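Long-range contacts in prolyl-tRNA synthetase (Giardia lamblia ATCC 50803, PDB 3IAL), which probably joins L-proline to tRNA(Pro) at the expense of ATP and is captured here with the intermediate prolyl-adenylate bound: residues B[171-177]-B[266-272]; B[187-191]-B[222-226]; B[124-129]-B[248-252]. One frame throughout, in Å; residues are numbered along the deposited sequence.

Interaction 1: residues B[171-177]-B[266-272]; sequences NEAHCCH and PYLTCAG. With PR8 (5'-O-[(R)-hydroxy{[(2S)-pyrrolidin-2-ylcarbonyl]oxy}phosphoryl]adenosine), chain H.
Thr269 turns OG1 between its backbone N and carbonyl carbon (chi1 68°), while His177 sets CG opposite its carbonyl carbon, beside the backbone N (chi1 -50°), and the two side chains meet. NE2 of His177 and OG1 of Thr269 are hydrogen-bonded at 2.8 Å, almost straight (171°), with OG1 at the ring edge and in its plane. Tyr190 OH is a second partner of that hydroxyl. This face of the sheet also carries Ala173, Cys175 and Ala271. The strands are antiparallel neighbours in the catalytic core of a class II synthetase, and six backbone bonds join Ala173, Cys175 and His177 to Ala271, Thr269 and Tyr267.

The opposite face, with Glu172, His174, Cys176, Leu268 and Cys270, makes part of the prolyl-adenylate pocket. Away from the ligand, SG of Cys176 rests 3.5 Å from Pro266 CG. CB of Cys270 lies off-centre against the His174 imidazole, 3.7 Å from His174 ND1. NE2 of His174 donates to Glu172 OE2 at 2.8 Å, and Tyr128 OH bonds ND1, so both ring nitrogens are engaged. Glu172 OE1 is tied in turn to Ser123 and Gln147. PR8 CG lies 3.5 Å from Glu172 CB, PR8 CD 3.6 Å from His174 CE1, and PR8 CA 3.9 Å from Cys270 SG. The bonded network thus fixes imidazole and carboxylate, and what these residues give the proline ring is mainly van der Waals contact.

Interaction 2: residues B[187-191]-B[222-226]; sequences LSDYW and YSEVS
Trp191 reaches from the helix to Glu224 and to the backbone beyond it on the strand. Its CB points at the strand, and CG lies anti to the carbonyl carbon, which sends the indole outward from the helix with its edge leading. CD1 is the first ring atom to come close, 3.5 Å from Glu224 OE1. Next along the edge, NE1 gives its hydrogen to the same Glu224 OE1 at 2.8 Å. The bond is somewhat bent, 148° at the hydrogen, but the oxygen lies near the indole plane. The ring and carboxylate planes are 35° apart, so the two groups are neither coplanar nor crossed at a right angle. Past the nitrogen, CZ2 passes 3.7 Å from Val225 O. At the far tip, CH2 lies 3.4 Å from that same Val225 O and 3.9 Å from Ser226 CB. One indole edge therefore runs past Glu224, Val225 and Ser226 in turn. Lys208 adds a cation-pi contact to the ring.

One helical turn earlier, Leu187 brings CD2 to 3.4 Å from Tyr222 OH and 3.5 Å from Tyr222 CE2; the tyrosine comes from the opposite direction, its hydroxyl bonded to Asn243. The same methyl lies beside the Glu224 carboxylate, whose OE2 has a long, weak ion pair with Arg210.

In the class II core, segment 187-191 of helix 180-201 runs nearly parallel to strand segment 222-226, at 14°. The helix lies against the antiparallel strands: Leu187, Tyr190 and Trp191 all touch Ile241 of strand 235-245, the immediate neighbour of strand 222-229, and strand 207-211 pairs along its other edge.

Interaction 3: residues B[124-129]-B[248-252]; sequences ETAIYS and FSSTF. With PR8 (5'-O-[(R)-hydroxy{[(2S)-pyrrolidin-2-ylcarbonyl]oxy}phosphoryl]adenosine), chain H.
Tyr128 points the edge of its ring at the face of Phe248 in an offset edge-to-face pair, which joins helix 124-134 to the short helix 247-251 in the class II synthetase core. The planes stand 73° apart, and Tyr128 CD2 comes to 3.6 Å from Phe248 CD1. This is the close-packed part, together with Phe252, the first residue past the end of the short helix. The Phe252 ring lies along the turn of the longer helix: its CZ is 3.7 Å from Thr125 CG2, its CE1 3.5 Å from Thr125 O, and its CD1 3.3 Å from Ser129 OG. The proton of that hydroxyl goes to Thr125 O. No hydrogen bond crosses between the two segments.

The solvent side belongs to the short helix, where Ser250 is exposed and Thr251 partly so; neither reaches the longer helix. Toward the ligand pocket the contact is thin but buried. There Glu124 touches Phe248 lightly, CB to CE1 at 4.0 Å, and then bends at chi2 (78°) away from the aromatic cluster toward the bound prolyl-adenylate. Thr122 bonds Glu124 OE1, and the other oxygen, Glu124 OE2, lies 2.7 Å from the pyrrolidine nitrogen, PR8 N.

Interaction 1 lies between the other two, its centre 11 Å from each, and both touch it. On the face with Thr269, Tyr190 of interaction 2 brings OH to 2.8 Å from Thr269 OG1, a probable hydrogen bond. On the face with His174, Tyr128 of interaction 3 places OH 2.8 Å from His174 ND1; just before strand segment 267-272, Ser249 OG is 2.6 Å from Pro266 O, probably hydrogen-bonded. Interactions 2 and 3 do not meet; their nearest atoms are about 7 Å apart. Interactions 1 and 3 both touch the proline end of the prolyl-adenylate, whereas interaction 2 approaches it through Val225, whose side chain is about 6 Å from the ligand.

Interaction 1: residues B[171-177]-B[266-272]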
loop_
_atom_site.group_PDB
_atom_site.type_symbol
_atom_site.label_atom_id
_atom_site.label_comp_id
_atom_site.label_asym_id
_atom_site.label_seq_id
_atom_site.Cartn_x
_atom_site.Cartn_y
_atom_site.Cartn_z
ATOM N N ASN B 171 5.391 -5.803 -6.882
ATOM C CA ASN B 171 4.596 -6.817 -6.210
ATOM C C ASN B 171 5.108 -8.192 -6.608
ATOM O O ASN B 171 5.374 -8.447 -7.793
ATOM C CB ASN B 171 3.110 -6.652 -6.540
ATOM C CG ASN B 171 2.234 -7.752 -5.931
ATOM O OD1 ASN B 171 2.228 -8.881 -6.408
ATOM N ND2 ASN B 171 1.464 -7.406 -4.899
ATOM N N GLU B 172 5.273 -9.054 -5.604
ATOM C CA GLU B 172 5.669 -10.446 -5.805
ATOM C C GLU B 172 4.659 -11.390 -5.157
ATOM O O GLU B 172 4.327 -11.244 -3.980
ATOM C CB GLU B 172 7.077 -10.713 -5.249
ATOM C CG GLU B 172 7.271 -10.458 -3.752
ATOM C CD GLU B 172 8.728 -10.609 -3.317
ATOM O OE1 GLU B 172 9.248 -9.723 -2.597
ATOM O OE2 GLU B 172 9.353 -11.623 -3.693
ATOM N N ALA B 173 4.155 -12.324 -5.957
ATOM C CA ALA B 173 3.261 -13.385 -5.519
ATOM C C ALA B 173 4.049 -14.689 -5.453
ATOM O O ALA B 173 4.883 -14.941 -6.323
ATOM C CB ALA B 173 2.119 -13.532 -6.508
ATOM N N HIS B 174 3.775 -15.506 -4.432
ATOM C CA HIS B 174 4.433 -16.805 -4.225
ATOM C C HIS B 174 3.372 -17.804 -3.760
ATOM O O HIS B 174 2.657 -17.543 -2.775
ATOM C CB HIS B 174 5.523 -16.716 -3.146
ATOM C CG HIS B 174 6.649 -15.787 -3.480
ATOM N ND1 HIS B 174 7.860 -16.227 -3.976
ATOM C CD2 HIS B 174 6.754 -14.438 -3.374
ATOM C CE1 HIS B 174 8.655 -15.188 -4.171
ATOM N NE2 HIS B 174 8.008 -14.089 -3.818
ATOM N N CYS B 175 3.256 -18.929 -4.467
ATOM C CA CYS B 175 2.262 -19.939 -4.133
ATOM C C CYS B 175 2.883 -21.308 -4.005
ATOM O O CYS B 175 3.802 -21.661 -4.746
ATOM C CB CYS B 175 1.159 -19.994 -5.181
ATOM S SG CYS B 175 0.284 -18.443 -5.420
ATOM N N CYS B 176 2.347 -22.072 -3.062
ATOM C CA CYS B 176 2.793 -23.409 -2.761
ATOM C C CYS B 176 1.662 -24.372 -3.123
ATOM O O CYS B 176 0.515 -24.178 -2.704
ATOM C CB CYS B 176 3.126 -23.486 -1.278
ATOM S SG CYS B 176 3.939 -24.974 -0.746
ATOM N N HIS B 177 1.994 -25.406 -3.895
ATOM C CA HIS B 177 1.003 -26.259 -4.542
ATOM C C HIS B 177 1.216 -27.738 -4.231
ATOM O O HIS B 177 2.347 -28.205 -4.137
ATOM C CB HIS B 177 1.084 -26.067 -6.055
ATOM C CG HIS B 177 1.052 -24.634 -6.490
ATOM N ND1 HIS B 177 -0.113 -23.896 -6.534
ATOM C CD2 HIS B 177 2.037 -23.812 -6.923
ATOM C CE1 HIS B 177 0.161 -22.681 -6.971
ATOM N NE2 HIS B 177 1.456 -22.605 -7.223
ATOM N N PRO B 266 6.080 -30.019 -2.000
ATOM C CA PRO B 266 5.136 -29.300 -2.835
ATOM C C PRO B 266 5.853 -28.523 -3.931
ATOM O O PRO B 266 7.062 -28.295 -3.860
ATOM C CB PRO B 266 4.461 -28.340 -1.850
ATOM C CG PRO B 266 5.499 -28.071 -0.813
ATOM C CD PRO B 266 6.407 -29.276 -0.769
ATOM N N TYR B 267 5.095 -28.135 -4.946
ATOM C CA TYR B 267 5.597 -27.303 -6.027
ATOM C C TYR B 267 5.505 -25.841 -5.630
ATOM O O TYR B 267 4.597 -25.465 -4.888
ATOM C CB TYR B 267 4.779 -27.552 -7.297
ATOM C CG TYR B 267 5.290 -28.713 -8.121
ATOM C CD1 TYR B 267 5.221 -30.017 -7.647
ATOM C CD2 TYR B 267 5.845 -28.502 -9.379
ATOM C CE1 TYR B 267 5.694 -31.090 -8.408
ATOM C CE2 TYR B 267 6.313 -29.558 -10.141
ATOM C CZ TYR B 267 6.236 -30.849 -9.654
ATOM O OH TYR B 267 6.711 -31.887 -10.425
ATOM N N LEU B 268 6.438 -25.023 -6.121
ATOM C CA LEU B 268 6.401 -23.574 -5.897
ATOM C C LEU B 268 6.279 -22.786 -7.212
ATOM O O LEU B 268 6.898 -23.136 -8.221
ATOM C CB LEU B 268 7.646 -23.121 -5.130
ATOM C CG LEU B 268 7.800 -23.624 -3.686
ATOM C CD1 LEU B 268 9.182 -23.273 -3.157
ATOM C CD2 LEU B 268 6.704 -23.096 -2.752
ATOM N N THR B 269 5.479 -21.725 -7.186
ATOM C CA THR B 269 5.413 -20.774 -8.286
ATOM C C THR B 269 5.539 -19.338 -7.762
ATOM O O THR B 269 5.316 -19.072 -6.574
ATOM C CB THR B 269 4.109 -20.932 -9.115
ATOM O OG1 THR B 269 2.967 -20.545 -8.333
ATOM C CG2 THR B 269 3.936 -22.386 -9.587
ATOM N N CYS B 270 5.921 -18.418 -8.643
ATOM C CA CYS B 270 5.916 -16.994 -8.298
ATOM C C CYS B 270 5.719 -16.098 -9.500
ATOM O O CYS B 270 5.908 -16.510 -10.635
ATOM C CB CYS B 270 7.179 -16.590 -7.545
ATOM S SG CYS B 270 8.716 -16.896 -8.389
ATOM N N ALA B 271 5.302 -14.870 -9.228
ATOM C CA ALA B 271 5.024 -13.894 -10.268
ATOM C C ALA B 271 5.414 -12.523 -9.771
ATOM O O ALA B 271 5.149 -12.182 -8.621
ATOM C CB ALA B 271 3.552 -13.919 -10.660
ATOM N N GLY B 272 6.033 -11.740 -10.647
ATOM C CA GLY B 272 6.523 -10.417 -10.282
ATOM C C GLY B 272 6.219 -9.367 -11.332
ATOM O O GLY B 272 6.415 -9.596 -12.527
HETATM C C PR8 H . 11.203 -12.516 -10.007
HETATM N N PR8 H . 10.835 -13.281 -7.745
HETATM O O PR8 H . 12.000 -11.736 -9.481
HETATM P P PR8 H . 11.680 -11.473 -12.212
HETATM N N1 PR8 H . 14.158 -2.080 -12.159
HETATM C C2 PR8 H . 12.839 -2.111 -12.316
HETATM N N3 PR8 H . 12.167 -3.257 -12.444
HETATM C C4 PR8 H . 12.795 -4.431 -12.422
HETATM C C5 PR8 H . 14.178 -4.438 -12.269
HETATM C C6 PR8 H . 14.858 -3.230 -12.132
HETATM N N6 PR8 H . 16.182 -3.220 -11.976
HETATM N N7 PR8 H . 14.573 -5.705 -12.277
HETATM C C8 PR8 H . 13.490 -6.471 -12.430
HETATM N N9 PR8 H . 12.398 -5.700 -12.528
HETATM C CA PR8 H . 10.400 -13.483 -9.138
HETATM C CB PR8 H . 8.931 -13.102 -9.203
HETATM C CD PR8 H . 9.635 -13.113 -6.932
HETATM C CG PR8 H . 8.670 -12.381 -7.873
HETATM C "C1'" PR8 H . 11.003 -6.215 -12.712
HETATM O O10 PR8 H . 10.966 -12.630 -11.342
HETATM O O1P PR8 H . 13.153 -11.637 -12.311
HETATM C "C2'" PR8 H . 10.789 -6.865 -14.101
HETATM O "O2'" PR8 H . 9.498 -6.506 -14.616
HETATM O O2P PR8 H . 11.003 -11.569 -13.665
HETATM C "C3'" PR8 H . 10.754 -8.340 -13.778
HETATM O "O3'" PR8 H . 10.024 -9.051 -14.781
HETATM C "C4'" PR8 H . 9.941 -8.245 -12.500
HETATM O "O4'" PR8 H . 10.712 -7.279 -11.750
HETATM C "C5'" PR8 H . 9.896 -9.605 -11.838
HETATM O "O5'" PR8 H . 11.208 -10.069 -11.585
HETATM O O HOH W 1 2.956 -10.222 -8.791
#

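Interaction 2: residues B[187-191]-B[222-226]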
loop_
_atom_site.group_PDB
_atom_site.type_symbol
_atom_site.label_atom_id
_atom_site.label_comp_id
_atom_site.label_asym_id
_atom_site.label_seq_id
_atom_site.Cartn_x
_atom_site.Cartn_y
_atom_site.Cartn_z
ATOM N N LEU B 187 0.130 -20.636 -13.060
ATOM C CA LEU B 187 0.726 -19.755 -14.067
ATOM C C LEU B 187 -0.333 -19.071 -14.933
ATOM O O LEU B 187 -0.227 -17.874 -15.205
ATOM C CB LEU B 187 1.741 -20.503 -14.929
ATOM C CG LEU B 187 3.200 -20.493 -14.445
ATOM C CD1 LEU B 187 3.354 -20.799 -12.961
ATOM C CD2 LEU B 187 4.024 -21.465 -15.278
ATOM N N SER B 188 -1.359 -19.814 -15.342
ATOM C CA SER B 188 -2.479 -19.233 -16.087
ATOM C C SER B 188 -3.211 -18.180 -15.261
ATOM O O SER B 188 -3.600 -17.142 -15.793
ATOM C CB SER B 188 -3.483 -20.308 -16.513
ATOM O OG SER B 188 -2.858 -21.289 -17.313
ATOM N N ASP B 189 -3.412 -18.446 -13.968
ATOM C CA ASP B 189 -4.040 -17.456 -13.077
ATOM C C ASP B 189 -3.222 -16.171 -13.023
ATOM O O ASP B 189 -3.781 -15.079 -13.059
ATOM C CB ASP B 189 -4.239 -18.008 -11.656
ATOM C CG ASP B 189 -5.413 -18.964 -11.561
ATOM O OD1 ASP B 189 -6.130 -19.141 -12.570
ATOM O OD2 ASP B 189 -5.629 -19.532 -10.469
ATOM N N TYR B 190 -1.901 -16.304 -12.942
ATOM C CA TYR B 190 -1.020 -15.139 -12.949
ATOM C C TYR B 190 -1.185 -14.381 -14.272
ATOM O O TYR B 190 -1.329 -13.164 -14.270
ATOM C CB TYR B 190 0.454 -15.536 -12.794
ATOM C CG TYR B 190 0.898 -16.147 -11.471
ATOM C CD1 TYR B 190 0.429 -15.692 -10.244
ATOM C CD2 TYR B 190 1.862 -17.146 -11.460
ATOM C CE1 TYR B 190 0.890 -16.255 -9.044
ATOM C CE2 TYR B 190 2.318 -17.700 -10.287
ATOM C CZ TYR B 190 1.840 -17.260 -9.084
ATOM O OH TYR B 190 2.340 -17.851 -7.938
ATOM N N TRP B 191 -1.168 -15.104 -15.395
ATOM C CA TRP B 191 -1.345 -14.482 -16.712
ATOM C C TRP B 191 -2.686 -13.780 -16.874
ATOM O O TRP B 191 -2.753 -12.728 -17.524
ATOM C CB TRP B 191 -1.114 -15.487 -17.849
ATOM C CG TRP B 191 0.343 -15.671 -18.128
ATOM C CD1 TRP B 191 1.097 -16.772 -17.872
ATOM C CD2 TRP B 191 1.229 -14.696 -18.677
ATOM N NE1 TRP B 191 2.401 -16.550 -18.235
ATOM C CE2 TRP B 191 2.510 -15.280 -18.735
ATOM C CE3 TRP B 191 1.065 -13.376 -19.122
ATOM C CZ2 TRP B 191 3.620 -14.601 -19.226
ATOM C CZ3 TRP B 191 2.163 -12.697 -19.607
ATOM C CH2 TRP B 191 3.431 -13.314 -19.657
ATOM N N TYR B 222 11.355 -23.350 -15.095
ATOM C CA TYR B 222 11.211 -22.573 -16.328
ATOM C C TYR B 222 10.588 -21.224 -16.007
ATOM O O TYR B 222 10.006 -21.034 -14.930
ATOM C CB TYR B 222 10.408 -23.312 -17.413
ATOM C CG TYR B 222 8.965 -23.638 -17.054
ATOM C CD1 TYR B 222 8.640 -24.823 -16.401
ATOM C CD2 TYR B 222 7.932 -22.772 -17.383
ATOM C CE1 TYR B 222 7.334 -25.126 -16.076
ATOM C CE2 TYR B 222 6.611 -23.074 -17.068
ATOM C CZ TYR B 222 6.322 -24.252 -16.409
ATOM O OH TYR B 222 5.021 -24.562 -16.078
ATOM N N SER B 223 10.741 -20.291 -16.942
ATOM C CA SER B 223 10.335 -18.907 -16.745
ATOM C C SER B 223 9.546 -18.410 -17.942
ATOM O O SER B 223 9.934 -18.635 -19.094
ATOM C CB SER B 223 11.566 -18.022 -16.520
ATOM O OG SER B 223 12.096 -18.215 -15.219
ATOM N N GLU B 224 8.416 -17.774 -17.652
ATOM C CA GLU B 224 7.575 -17.148 -18.652
ATOM C C GLU B 224 7.551 -15.643 -18.410
ATOM O O GLU B 224 7.574 -15.195 -17.259
ATOM C CB GLU B 224 6.166 -17.714 -18.577
ATOM C CG GLU B 224 6.114 -19.206 -18.816
ATOM C CD GLU B 224 4.707 -19.766 -18.756
ATOM O OE1 GLU B 224 3.772 -19.018 -18.412
ATOM O OE2 GLU B 224 4.540 -20.968 -19.048
ATOM N N VAL B 225 7.507 -14.876 -19.497
ATOM C CA VAL B 225 7.689 -13.438 -19.436
ATOM C C VAL B 225 6.794 -12.694 -20.418
ATOM O O VAL B 225 6.313 -13.263 -21.403
ATOM C CB VAL B 225 9.156 -13.048 -19.749
ATOM C CG1 VAL B 225 10.093 -13.669 -18.732
ATOM C CG2 VAL B 225 9.550 -13.450 -21.194
ATOM N N SER B 226 6.580 -11.419 -20.123
ATOM C CA SER B 226 5.979 -10.479 -21.049
ATOM C C SER B 226 7.058 -9.477 -21.440
ATOM O O SER B 226 7.465 -8.637 -20.628
ATOM C CB SER B 226 4.784 -9.767 -20.417
ATOM O OG SER B 226 4.182 -8.882 -21.356
#

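Interaction 3: residues B[124-129]-B[248-252]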
loop_
_atom_site.group_PDB
_atom_site.type_symbol
_atom_site.label_atom_id
_atom_site.label_comp_id
_atom_site.label_asym_id
_atom_site.label_seq_id
_atom_site.Cartn_x
_atom_site.Cartn_y
_atom_site.Cartn_z
ATOM N N GLU B 124 12.201 -15.057 -2.305
ATOM C CA GLU B 124 12.086 -16.524 -2.249
ATOM C C GLU B 124 12.676 -17.127 -0.974
ATOM O O GLU B 124 11.997 -17.880 -0.283
ATOM C CB GLU B 124 12.732 -17.201 -3.464
ATOM C CG GLU B 124 11.892 -17.132 -4.736
ATOM C CD GLU B 124 11.958 -15.785 -5.445
ATOM O OE1 GLU B 124 12.769 -14.917 -5.052
ATOM O OE2 GLU B 124 11.190 -15.598 -6.405
ATOM N N THR B 125 13.925 -16.795 -0.662
ATOM C CA THR B 125 14.639 -17.485 0.418
ATOM C C THR B 125 13.984 -17.241 1.778
ATOM O O THR B 125 13.910 -18.146 2.611
ATOM C CB THR B 125 16.141 -17.103 0.459
ATOM O OG1 THR B 125 16.286 -15.685 0.608
ATOM C CG2 THR B 125 16.848 -17.541 -0.818
ATOM N N ALA B 126 13.478 -16.028 1.972
ATOM C CA ALA B 126 12.793 -15.640 3.204
ATOM C C ALA B 126 11.403 -16.262 3.282
ATOM O O ALA B 126 11.029 -16.827 4.305
ATOM C CB ALA B 126 12.710 -14.116 3.302
ATOM N N ILE B 127 10.646 -16.180 2.192
ATOM C CA ILE B 127 9.285 -16.690 2.180
ATOM C C ILE B 127 9.227 -18.217 2.292
ATOM O O ILE B 127 8.398 -18.744 3.029
ATOM C CB ILE B 127 8.504 -16.213 0.935
ATOM C CG1 ILE B 127 8.214 -14.715 1.059
ATOM C CG2 ILE B 127 7.186 -16.992 0.789
ATOM C CD1 ILE B 127 7.836 -14.045 -0.228
ATOM N N TYR B 128 10.106 -18.924 1.582
ATOM C CA TYR B 128 10.069 -20.389 1.596
ATOM C C TYR B 128 10.609 -20.969 2.917
ATOM O O TYR B 128 10.176 -22.035 3.336
ATOM C CB TYR B 128 10.762 -20.978 0.360
ATOM C CG TYR B 128 10.257 -20.385 -0.954
ATOM C CD1 TYR B 128 8.982 -19.809 -1.049
ATOM C CD2 TYR B 128 11.052 -20.402 -2.103
ATOM C CE1 TYR B 128 8.527 -19.255 -2.243
ATOM C CE2 TYR B 128 10.602 -19.854 -3.296
ATOM C CZ TYR B 128 9.338 -19.281 -3.360
ATOM O OH TYR B 128 8.876 -18.726 -4.528
ATOM N N SER B 129 11.499 -20.243 3.596
ATOM C CA SER B 129 11.878 -20.591 4.966
ATOM C C SER B 129 10.650 -20.560 5.879
ATOM O O SER B 129 10.531 -21.391 6.775
ATOM C CB SER B 129 12.954 -19.642 5.511
ATOM O OG SER B 129 14.143 -19.719 4.738
ATOM N N PHE B 248 13.289 -25.545 -4.559
ATOM C CA PHE B 248 13.292 -24.736 -3.339
ATOM C C PHE B 248 12.673 -25.481 -2.150
ATOM O O PHE B 248 13.100 -25.294 -1.006
ATOM C CB PHE B 248 12.553 -23.409 -3.562
ATOM C CG PHE B 248 13.383 -22.341 -4.233
ATOM C CD1 PHE B 248 14.183 -21.495 -3.482
ATOM C CD2 PHE B 248 13.343 -22.167 -5.601
ATOM C CE1 PHE B 248 14.935 -20.503 -4.081
ATOM C CE2 PHE B 248 14.085 -21.182 -6.210
ATOM C CZ PHE B 248 14.876 -20.340 -5.452
ATOM N N SER B 249 11.678 -26.325 -2.416
ATOM C CA SER B 249 11.034 -27.113 -1.366
ATOM C C SER B 249 12.004 -28.100 -0.730
ATOM O O SER B 249 11.954 -28.349 0.482
ATOM C CB SER B 249 9.831 -27.878 -1.924
ATOM O OG SER B 249 8.874 -27.002 -2.479
ATOM N N SER B 250 12.872 -28.680 -1.549
ATOM C CA SER B 250 13.926 -29.560 -1.036
ATOM C C SER B 250 14.966 -28.758 -0.262
ATOM O O SER B 250 15.377 -29.147 0.820
ATOM C CB SER B 250 14.612 -30.309 -2.176
ATOM O OG SER B 250 15.588 -31.195 -1.658
ATOM N N THR B 251 15.383 -27.627 -0.822
ATOM C CA THR B 251 16.417 -26.804 -0.194
ATOM C C THR B 251 15.936 -26.243 1.141
ATOM O O THR B 251 16.665 -26.276 2.121
ATOM C CB THR B 251 16.857 -25.650 -1.118
ATOM O OG1 THR B 251 17.253 -26.183 -2.387
ATOM C CG2 THR B 251 18.023 -24.874 -0.507
ATOM N N PHE B 252 14.698 -25.762 1.188
ATOM C CA PHE B 252 14.168 -25.152 2.418
ATOM C C PHE B 252 13.336 -26.114 3.273
ATOM O O PHE B 252 12.716 -25.704 4.254
ATOM C CB PHE B 252 13.415 -23.857 2.069
ATOM C CG PHE B 252 14.323 -22.784 1.550
ATOM C CD1 PHE B 252 14.971 -21.932 2.427
ATOM C CD2 PHE B 252 14.602 -22.677 0.196
ATOM C CE1 PHE B 252 15.843 -20.963 1.965
ATOM C CE2 PHE B 252 15.482 -21.708 -0.272
ATOM C CZ PHE B 252 16.100 -20.853 0.615
HETATM C C PR8 H . 11.203 -12.516 -10.007
HETATM N N PR8 H . 10.835 -13.281 -7.745
HETATM O O PR8 H . 12.000 -11.736 -9.481
HETATM P P PR8 H . 11.680 -11.473 -12.212
HETATM N N1 PR8 H . 14.158 -2.080 -12.159
HETATM C C2 PR8 H . 12.839 -2.111 -12.316
HETATM N N3 PR8 H . 12.167 -3.257 -12.444
HETATM C C4 PR8 H . 12.795 -4.431 -12.422
HETATM C C5 PR8 H . 14.178 -4.438 -12.269
HETATM C C6 PR8 H . 14.858 -3.230 -12.132
HETATM N N6 PR8 H . 16.182 -3.220 -11.976
HETATM N N7 PR8 H . 14.573 -5.705 -12.277
HETATM C C8 PR8 H . 13.490 -6.471 -12.430
HETATM N N9 PR8 H . 12.398 -5.700 -12.528
HETATM C CA PR8 H . 10.400 -13.483 -9.138
HETATM C CB PR8 H . 8.931 -13.102 -9.203
HETATM C CD PR8 H . 9.635 -13.113 -6.932
HETATM C CG PR8 H . 8.670 -12.381 -7.873
HETATM C "C1'" PR8 H . 11.003 -6.215 -12.712
HETATM O O10 PR8 H . 10.966 -12.630 -11.342
HETATM O O1P PR8 H . 13.153 -11.637 -12.311
HETATM C "C2'" PR8 H . 10.789 -6.865 -14.101
HETATM O "O2'" PR8 H . 9.498 -6.506 -14.616
HETATM O O2P PR8 H . 11.003 -11.569 -13.665
HETATM C "C3'" PR8 H . 10.754 -8.340 -13.778
HETATM O "O3'" PR8 H . 10.024 -9.051 -14.781
HETATM C "C4'" PR8 H . 9.941 -8.245 -12.500
HETATM O "O4'" PR8 H . 10.712 -7.279 -11.750
HETATM C "C5'" PR8 H . 9.896 -9.605 -11.838
HETATM O "O5'" PR8 H . 11.208 -10.069 -11.585
#